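Local coordinates for protein iminosuccinate reductase (Paracoccus denitrificans, PDB 6RQA) that catalyses the NADH-dependent reduction of iminosuccinate to L-aspartate, regenerating the amino donor of the beta-hydroxyaspartate cycle during glycolate and glyoxylate assimilation, at residues I65-G77 / L87-H99. Numbering follows the deposited sequence.
With TB (terbium(III) ion), chain D.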
loop_
_atom_site.group_PDB
_atom_site.type_symbol
_atom_site.label_atom_id
_atom_site.label_comp_id
_atom_site.label_asym_id
_atom_site.label_seq_id
_atom_site.Cartn_x
_atom_site.Cartn_y
_atom_site.Cartn_z
ATOM N N ILE A 65 9.671 6.215 7.339
ATOM C CA ILE A 65 9.268 5.566 8.582
ATOM C C ILE A 65 10.143 5.933 9.769
ATOM O O ILE A 65 9.772 5.642 10.911
ATOM C CB ILE A 65 9.260 4.034 8.407
ATOM C CG1 ILE A 65 10.676 3.520 8.147
ATOM C CG2 ILE A 65 8.332 3.634 7.273
ATOM C CD1 ILE A 65 10.759 2.019 7.980
ATOM N N GLY A 66 11.294 6.562 9.535
ATOM C CA GLY A 66 12.178 6.966 10.606
ATOM C C GLY A 66 13.160 5.910 11.064
ATOM O O GLY A 66 14.018 6.209 11.904
ATOM N N HIS A 67 13.068 4.691 10.542
ATOM C CA HIS A 67 13.948 3.593 10.920
ATOM C C HIS A 67 14.941 3.353 9.792
ATOM O O HIS A 67 14.538 3.126 8.646
ATOM C CB HIS A 67 13.144 2.327 11.210
ATOM C CG HIS A 67 13.968 1.191 11.728
ATOM N ND1 HIS A 67 14.347 1.089 13.048
ATOM C CD2 HIS A 67 14.486 0.107 11.102
ATOM C CE1 HIS A 67 15.063 -0.010 13.215
ATOM N NE2 HIS A 67 15.163 -0.623 12.049
ATOM N N GLU A 68 16.236 3.411 10.119
ATOM C CA GLU A 68 17.317 3.204 9.152
ATOM C C GLU A 68 17.251 4.203 7.998
ATOM O O GLU A 68 17.728 3.920 6.896
ATOM C CB GLU A 68 17.319 1.768 8.612
ATOM C CG GLU A 68 17.686 0.699 9.634
ATOM C CD GLU A 68 19.185 0.590 9.870
ATOM O OE1 GLU A 68 19.602 -0.291 10.654
ATOM O OE2 GLU A 68 19.948 1.378 9.270
ATOM N N ASP A 69 16.659 5.377 8.246
ATOM C CA ASP A 69 16.504 6.427 7.235
ATOM C C ASP A 69 15.772 5.919 5.997
ATOM O O ASP A 69 15.977 6.425 4.891
ATOM C CB ASP A 69 17.857 7.025 6.838
ATOM C CG ASP A 69 18.578 7.657 8.005
ATOM O OD1 ASP A 69 17.920 8.366 8.797
ATOM O OD2 ASP A 69 19.801 7.440 8.135
ATOM N N ALA A 70 14.903 4.930 6.176
ATOM C CA ALA A 70 14.297 4.237 5.052
ATOM C C ALA A 70 13.119 5.015 4.479
ATOM O O ALA A 70 12.416 5.742 5.185
ATOM C CB ALA A 70 13.836 2.844 5.473
ATOM N N LEU A 71 12.913 4.849 3.175
ATOM C CA LEU A 71 11.737 5.345 2.472
ATOM C C LEU A 71 10.926 4.140 2.019
ATOM O O LEU A 71 11.419 3.315 1.242
ATOM C CB LEU A 71 12.130 6.213 1.275
ATOM C CG LEU A 71 12.369 7.705 1.511
ATOM C CD1 LEU A 71 11.115 8.363 2.066
ATOM C CD2 LEU A 71 13.557 7.942 2.433
ATOM N N TYR A 72 9.693 4.032 2.509
ATOM C CA TYR A 72 8.857 2.865 2.264
ATOM C C TYR A 72 7.466 3.303 1.831
ATOM O O TYR A 72 6.943 4.309 2.318
ATOM C CB TYR A 72 8.778 1.982 3.519
ATOM C CG TYR A 72 7.942 0.736 3.349
ATOM C CD1 TYR A 72 8.424 -0.355 2.641
ATOM C CD2 TYR A 72 6.671 0.648 3.906
ATOM C CE1 TYR A 72 7.662 -1.499 2.485
ATOM C CE2 TYR A 72 5.903 -0.491 3.757
ATOM C CZ TYR A 72 6.404 -1.560 3.046
ATOM O OH TYR A 72 5.642 -2.695 2.894
ATOM N N GLY A 73 6.871 2.547 0.916
ATOM C CA GLY A 73 5.549 2.889 0.432
ATOM C C GLY A 73 5.061 1.886 -0.591
ATOM O O GLY A 73 5.674 0.839 -0.807
ATOM N N PHE A 74 3.938 2.227 -1.223
ATOM C CA PHE A 74 3.282 1.350 -2.182
ATOM C C PHE A 74 2.936 2.119 -3.450
ATOM O O PHE A 74 2.626 3.312 -3.408
ATOM C CB PHE A 74 1.998 0.738 -1.607
ATOM C CG PHE A 74 2.027 0.545 -0.118
ATOM C CD1 PHE A 74 2.857 -0.402 0.458
ATOM C CD2 PHE A 74 1.206 1.302 0.704
ATOM C CE1 PHE A 74 2.878 -0.581 1.828
ATOM C CE2 PHE A 74 1.219 1.126 2.073
ATOM C CZ PHE A 74 2.058 0.183 2.637
ATOM N N LYS A 75 2.985 1.415 -4.580
ATOM C CA LYS A 75 2.556 1.946 -5.876
ATOM C C LYS A 75 1.580 0.936 -6.475
ATOM O O LYS A 75 1.988 -0.018 -7.141
ATOM C CB LYS A 75 3.743 2.207 -6.799
ATOM C CG LYS A 75 4.554 3.441 -6.426
ATOM C CD LYS A 75 5.678 3.691 -7.420
ATOM C CE LYS A 75 6.444 4.960 -7.081
ATOM N NZ LYS A 75 7.574 5.199 -8.023
ATOM N N GLY A 76 0.287 1.145 -6.226
ATOM C CA GLY A 76 -0.730 0.266 -6.761
ATOM C C GLY A 76 -1.277 0.750 -8.092
ATOM O O GLY A 76 -1.012 1.865 -8.535
ATOM N N GLY A 77 -2.053 -0.117 -8.729
ATOM C CA GLY A 77 -2.643 0.215 -10.014
ATOM C C GLY A 77 -3.525 -0.915 -10.496
ATOM O O GLY A 77 -3.530 -2.017 -9.935
ATOM N N LEU A 87 0.274 -4.230 -6.658
ATOM C CA LEU A 87 1.112 -3.124 -6.220
ATOM C C LEU A 87 2.550 -3.605 -6.106
ATOM O O LEU A 87 2.822 -4.807 -6.051
ATOM C CB LEU A 87 0.647 -2.559 -4.874
ATOM C CG LEU A 87 0.997 -3.417 -3.652
ATOM C CD1 LEU A 87 1.046 -2.569 -2.397
ATOM C CD2 LEU A 87 0.017 -4.570 -3.475
ATOM N N LYS A 88 3.467 -2.645 -6.068
ATOM C CA LYS A 88 4.847 -2.890 -5.676
ATOM C C LYS A 88 5.086 -2.215 -4.334
ATOM O O LYS A 88 4.779 -1.030 -4.168
ATOM C CB LYS A 88 5.837 -2.367 -6.719
ATOM C CG LYS A 88 7.278 -2.792 -6.444
ATOM C CD LYS A 88 8.243 -2.311 -7.519
ATOM C CE LYS A 88 8.487 -0.815 -7.421
ATOM N NZ LYS A 88 9.443 -0.348 -8.460
ATOM N N ALA A 89 5.614 -2.974 -3.380
ATOM C CA ALA A 89 5.898 -2.473 -2.047
ATOM C C ALA A 89 7.397 -2.515 -1.791
ATOM O O ALA A 89 8.108 -3.382 -2.308
ATOM C CB ALA A 89 5.158 -3.286 -0.977
ATOM N N GLY A 90 7.872 -1.568 -0.987
ATOM C CA GLY A 90 9.284 -1.468 -0.681
ATOM C C GLY A 90 9.789 -0.046 -0.789
ATOM O O GLY A 90 9.019 0.903 -0.618
ATOM N N GLY A 91 11.079 0.116 -1.071
ATOM C CA GLY A 91 11.639 1.444 -1.213
ATOM C C GLY A 91 13.151 1.510 -1.133
ATOM O O GLY A 91 13.853 0.717 -1.769
ATOM N N TYR A 92 13.663 2.452 -0.343
ATOM C CA TYR A 92 15.082 2.789 -0.338
ATOM C C TYR A 92 15.616 2.731 1.085
ATOM O O TYR A 92 15.155 3.478 1.953
ATOM C CB TYR A 92 15.304 4.179 -0.940
ATOM C CG TYR A 92 16.756 4.564 -1.112
ATOM C CD1 TYR A 92 17.481 4.130 -2.214
ATOM C CD2 TYR A 92 17.397 5.371 -0.182
ATOM C CE1 TYR A 92 18.806 4.483 -2.381
ATOM C CE2 TYR A 92 18.723 5.728 -0.341
ATOM C CZ TYR A 92 19.422 5.280 -1.442
ATOM O OH TYR A 92 20.742 5.631 -1.608
ATOM N N TRP A 93 16.587 1.847 1.317
ATOM C CA TRP A 93 17.303 1.776 2.588
ATOM C C TRP A 93 18.713 2.318 2.391
ATOM O O TRP A 93 19.564 1.632 1.804
ATOM C CB TRP A 93 17.346 0.337 3.111
ATOM C CG TRP A 93 16.206 -0.009 4.021
ATOM C CD1 TRP A 93 16.280 -0.295 5.352
ATOM C CD2 TRP A 93 14.819 -0.094 3.669
ATOM N NE1 TRP A 93 15.028 -0.561 5.850
ATOM C CE2 TRP A 93 14.114 -0.445 4.837
ATOM C CE3 TRP A 93 14.107 0.086 2.479
ATOM C CZ2 TRP A 93 12.730 -0.613 4.853
ATOM C CZ3 TRP A 93 12.734 -0.083 2.497
ATOM C CH2 TRP A 93 12.061 -0.429 3.674
ATOM N N PRO A 94 19.011 3.533 2.860
ATOM C CA PRO A 94 20.312 4.148 2.544
ATOM C C PRO A 94 21.507 3.437 3.155
ATOM O O PRO A 94 22.625 3.611 2.656
ATOM C CB PRO A 94 20.176 5.570 3.109
ATOM C CG PRO A 94 18.700 5.793 3.264
ATOM C CD PRO A 94 18.125 4.452 3.591
ATOM N N ASN A 95 21.320 2.651 4.213
ATOM C CA ASN A 95 22.429 2.021 4.917
ATOM C C ASN A 95 22.479 0.516 4.690
ATOM O O ASN A 95 23.102 -0.205 5.476
ATOM C CB ASN A 95 22.344 2.332 6.411
ATOM C CG ASN A 95 21.999 3.780 6.680
ATOM O OD1 ASN A 95 21.025 4.081 7.373
ATOM N ND2 ASN A 95 22.789 4.689 6.122
ATOM N N ASN A 96 21.842 0.027 3.627
ATOM C CA ASN A 96 21.771 -1.408 3.383
ATOM C C ASN A 96 23.124 -2.031 3.062
ATOM O O ASN A 96 23.224 -3.262 3.042
ATOM C CB ASN A 96 20.787 -1.694 2.250
ATOM C CG ASN A 96 19.546 -2.416 2.729
ATOM O OD1 ASN A 96 19.291 -2.506 3.931
ATOM N ND2 ASN A 96 18.767 -2.937 1.791
ATOM N N GLN A 97 24.160 -1.224 2.814
ATOM C CA GLN A 97 25.475 -1.791 2.537
ATOM C C GLN A 97 26.013 -2.567 3.731
ATOM O O GLN A 97 26.760 -3.537 3.555
ATOM C CB GLN A 97 26.453 -0.685 2.135
ATOM C CG GLN A 97 27.802 -1.196 1.650
ATOM C CD GLN A 97 28.763 -0.074 1.314
ATOM O OE1 GLN A 97 29.091 0.756 2.162
ATOM N NE2 GLN A 97 29.218 -0.040 0.066
ATOM N N LYS A 98 25.639 -2.168 4.950
ATOM C CA LYS A 98 26.087 -2.888 6.136
ATOM C C LYS A 98 25.438 -4.261 6.256
ATOM O O LYS A 98 25.966 -5.122 6.967
ATOM C CB LYS A 98 25.809 -2.062 7.393
ATOM C CG LYS A 98 24.343 -1.942 7.760
ATOM C CD LYS A 98 24.123 -0.763 8.690
ATOM C CE LYS A 98 22.670 -0.638 9.108
ATOM N NZ LYS A 98 22.463 0.559 9.966
ATOM N N HIS A 99 24.311 -4.482 5.583
ATOM C CA HIS A 99 23.686 -5.793 5.508
ATOM C C HIS A 99 24.092 -6.555 4.254
ATOM O O HIS A 99 23.541 -7.629 3.989
ATOM C CB HIS A 99 22.161 -5.657 5.565
ATOM C CG HIS A 99 21.658 -4.999 6.813
ATOM N ND1 HIS A 99 21.617 -5.643 8.030
ATOM C CD2 HIS A 99 21.167 -3.755 7.030
ATOM C CE1 HIS A 99 21.128 -4.824 8.944
ATOM N NE2 HIS A 99 20.846 -3.672 8.363
HETATM TB TB TB D . 20.332 8.735 9.981
HETATM O O HOH W 1 19.044 2.001 5.495
#
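Leu71 and Tyr92 open an antiparallel hairpin pairing with two 2.9 Å bonds, Leu71 N to Tyr92 O and Tyr92 N to Leu71 O. Gly73 with Gly90 and Lys75 with Lys88 repeat this reciprocal pattern, so all six of these residues have both backbone N and O satisfied across the strands. At the open end of the hairpin, just past the Leu71/Tyr92 pair, Ala70 CB lies over one face of the Trp93 indole, 3.5 Å from the five-membered ring centroid, while Tyr72 CD1 meets the ring edge. The indole NE1 donates to Pro113 O of the second subunit. Farther out, Lys98 NZ reaches the syn lone pair of Glu68 OE2 at 2.7 Å, with a weak second bond to OE1; Glu68 bends at chi2 (-80°) to meet the extended lysine. A water joins Asn95 N to Glu68 O, and both carboxylate oxygens of Asp69 bind terbium. Lys88, probably the catalytic proton donor/acceptor, bonds through NZ to Thr128 OG1 and forms a salt bridge with Asp319 OD1. Six backbone bonds thus hold the Lys88 strand in register, probably helping place its amine near NAD-binding Arg131, while the indole N-H links the open end to the second subunit and the Glu68-Lys98 ion pair joins the two loops.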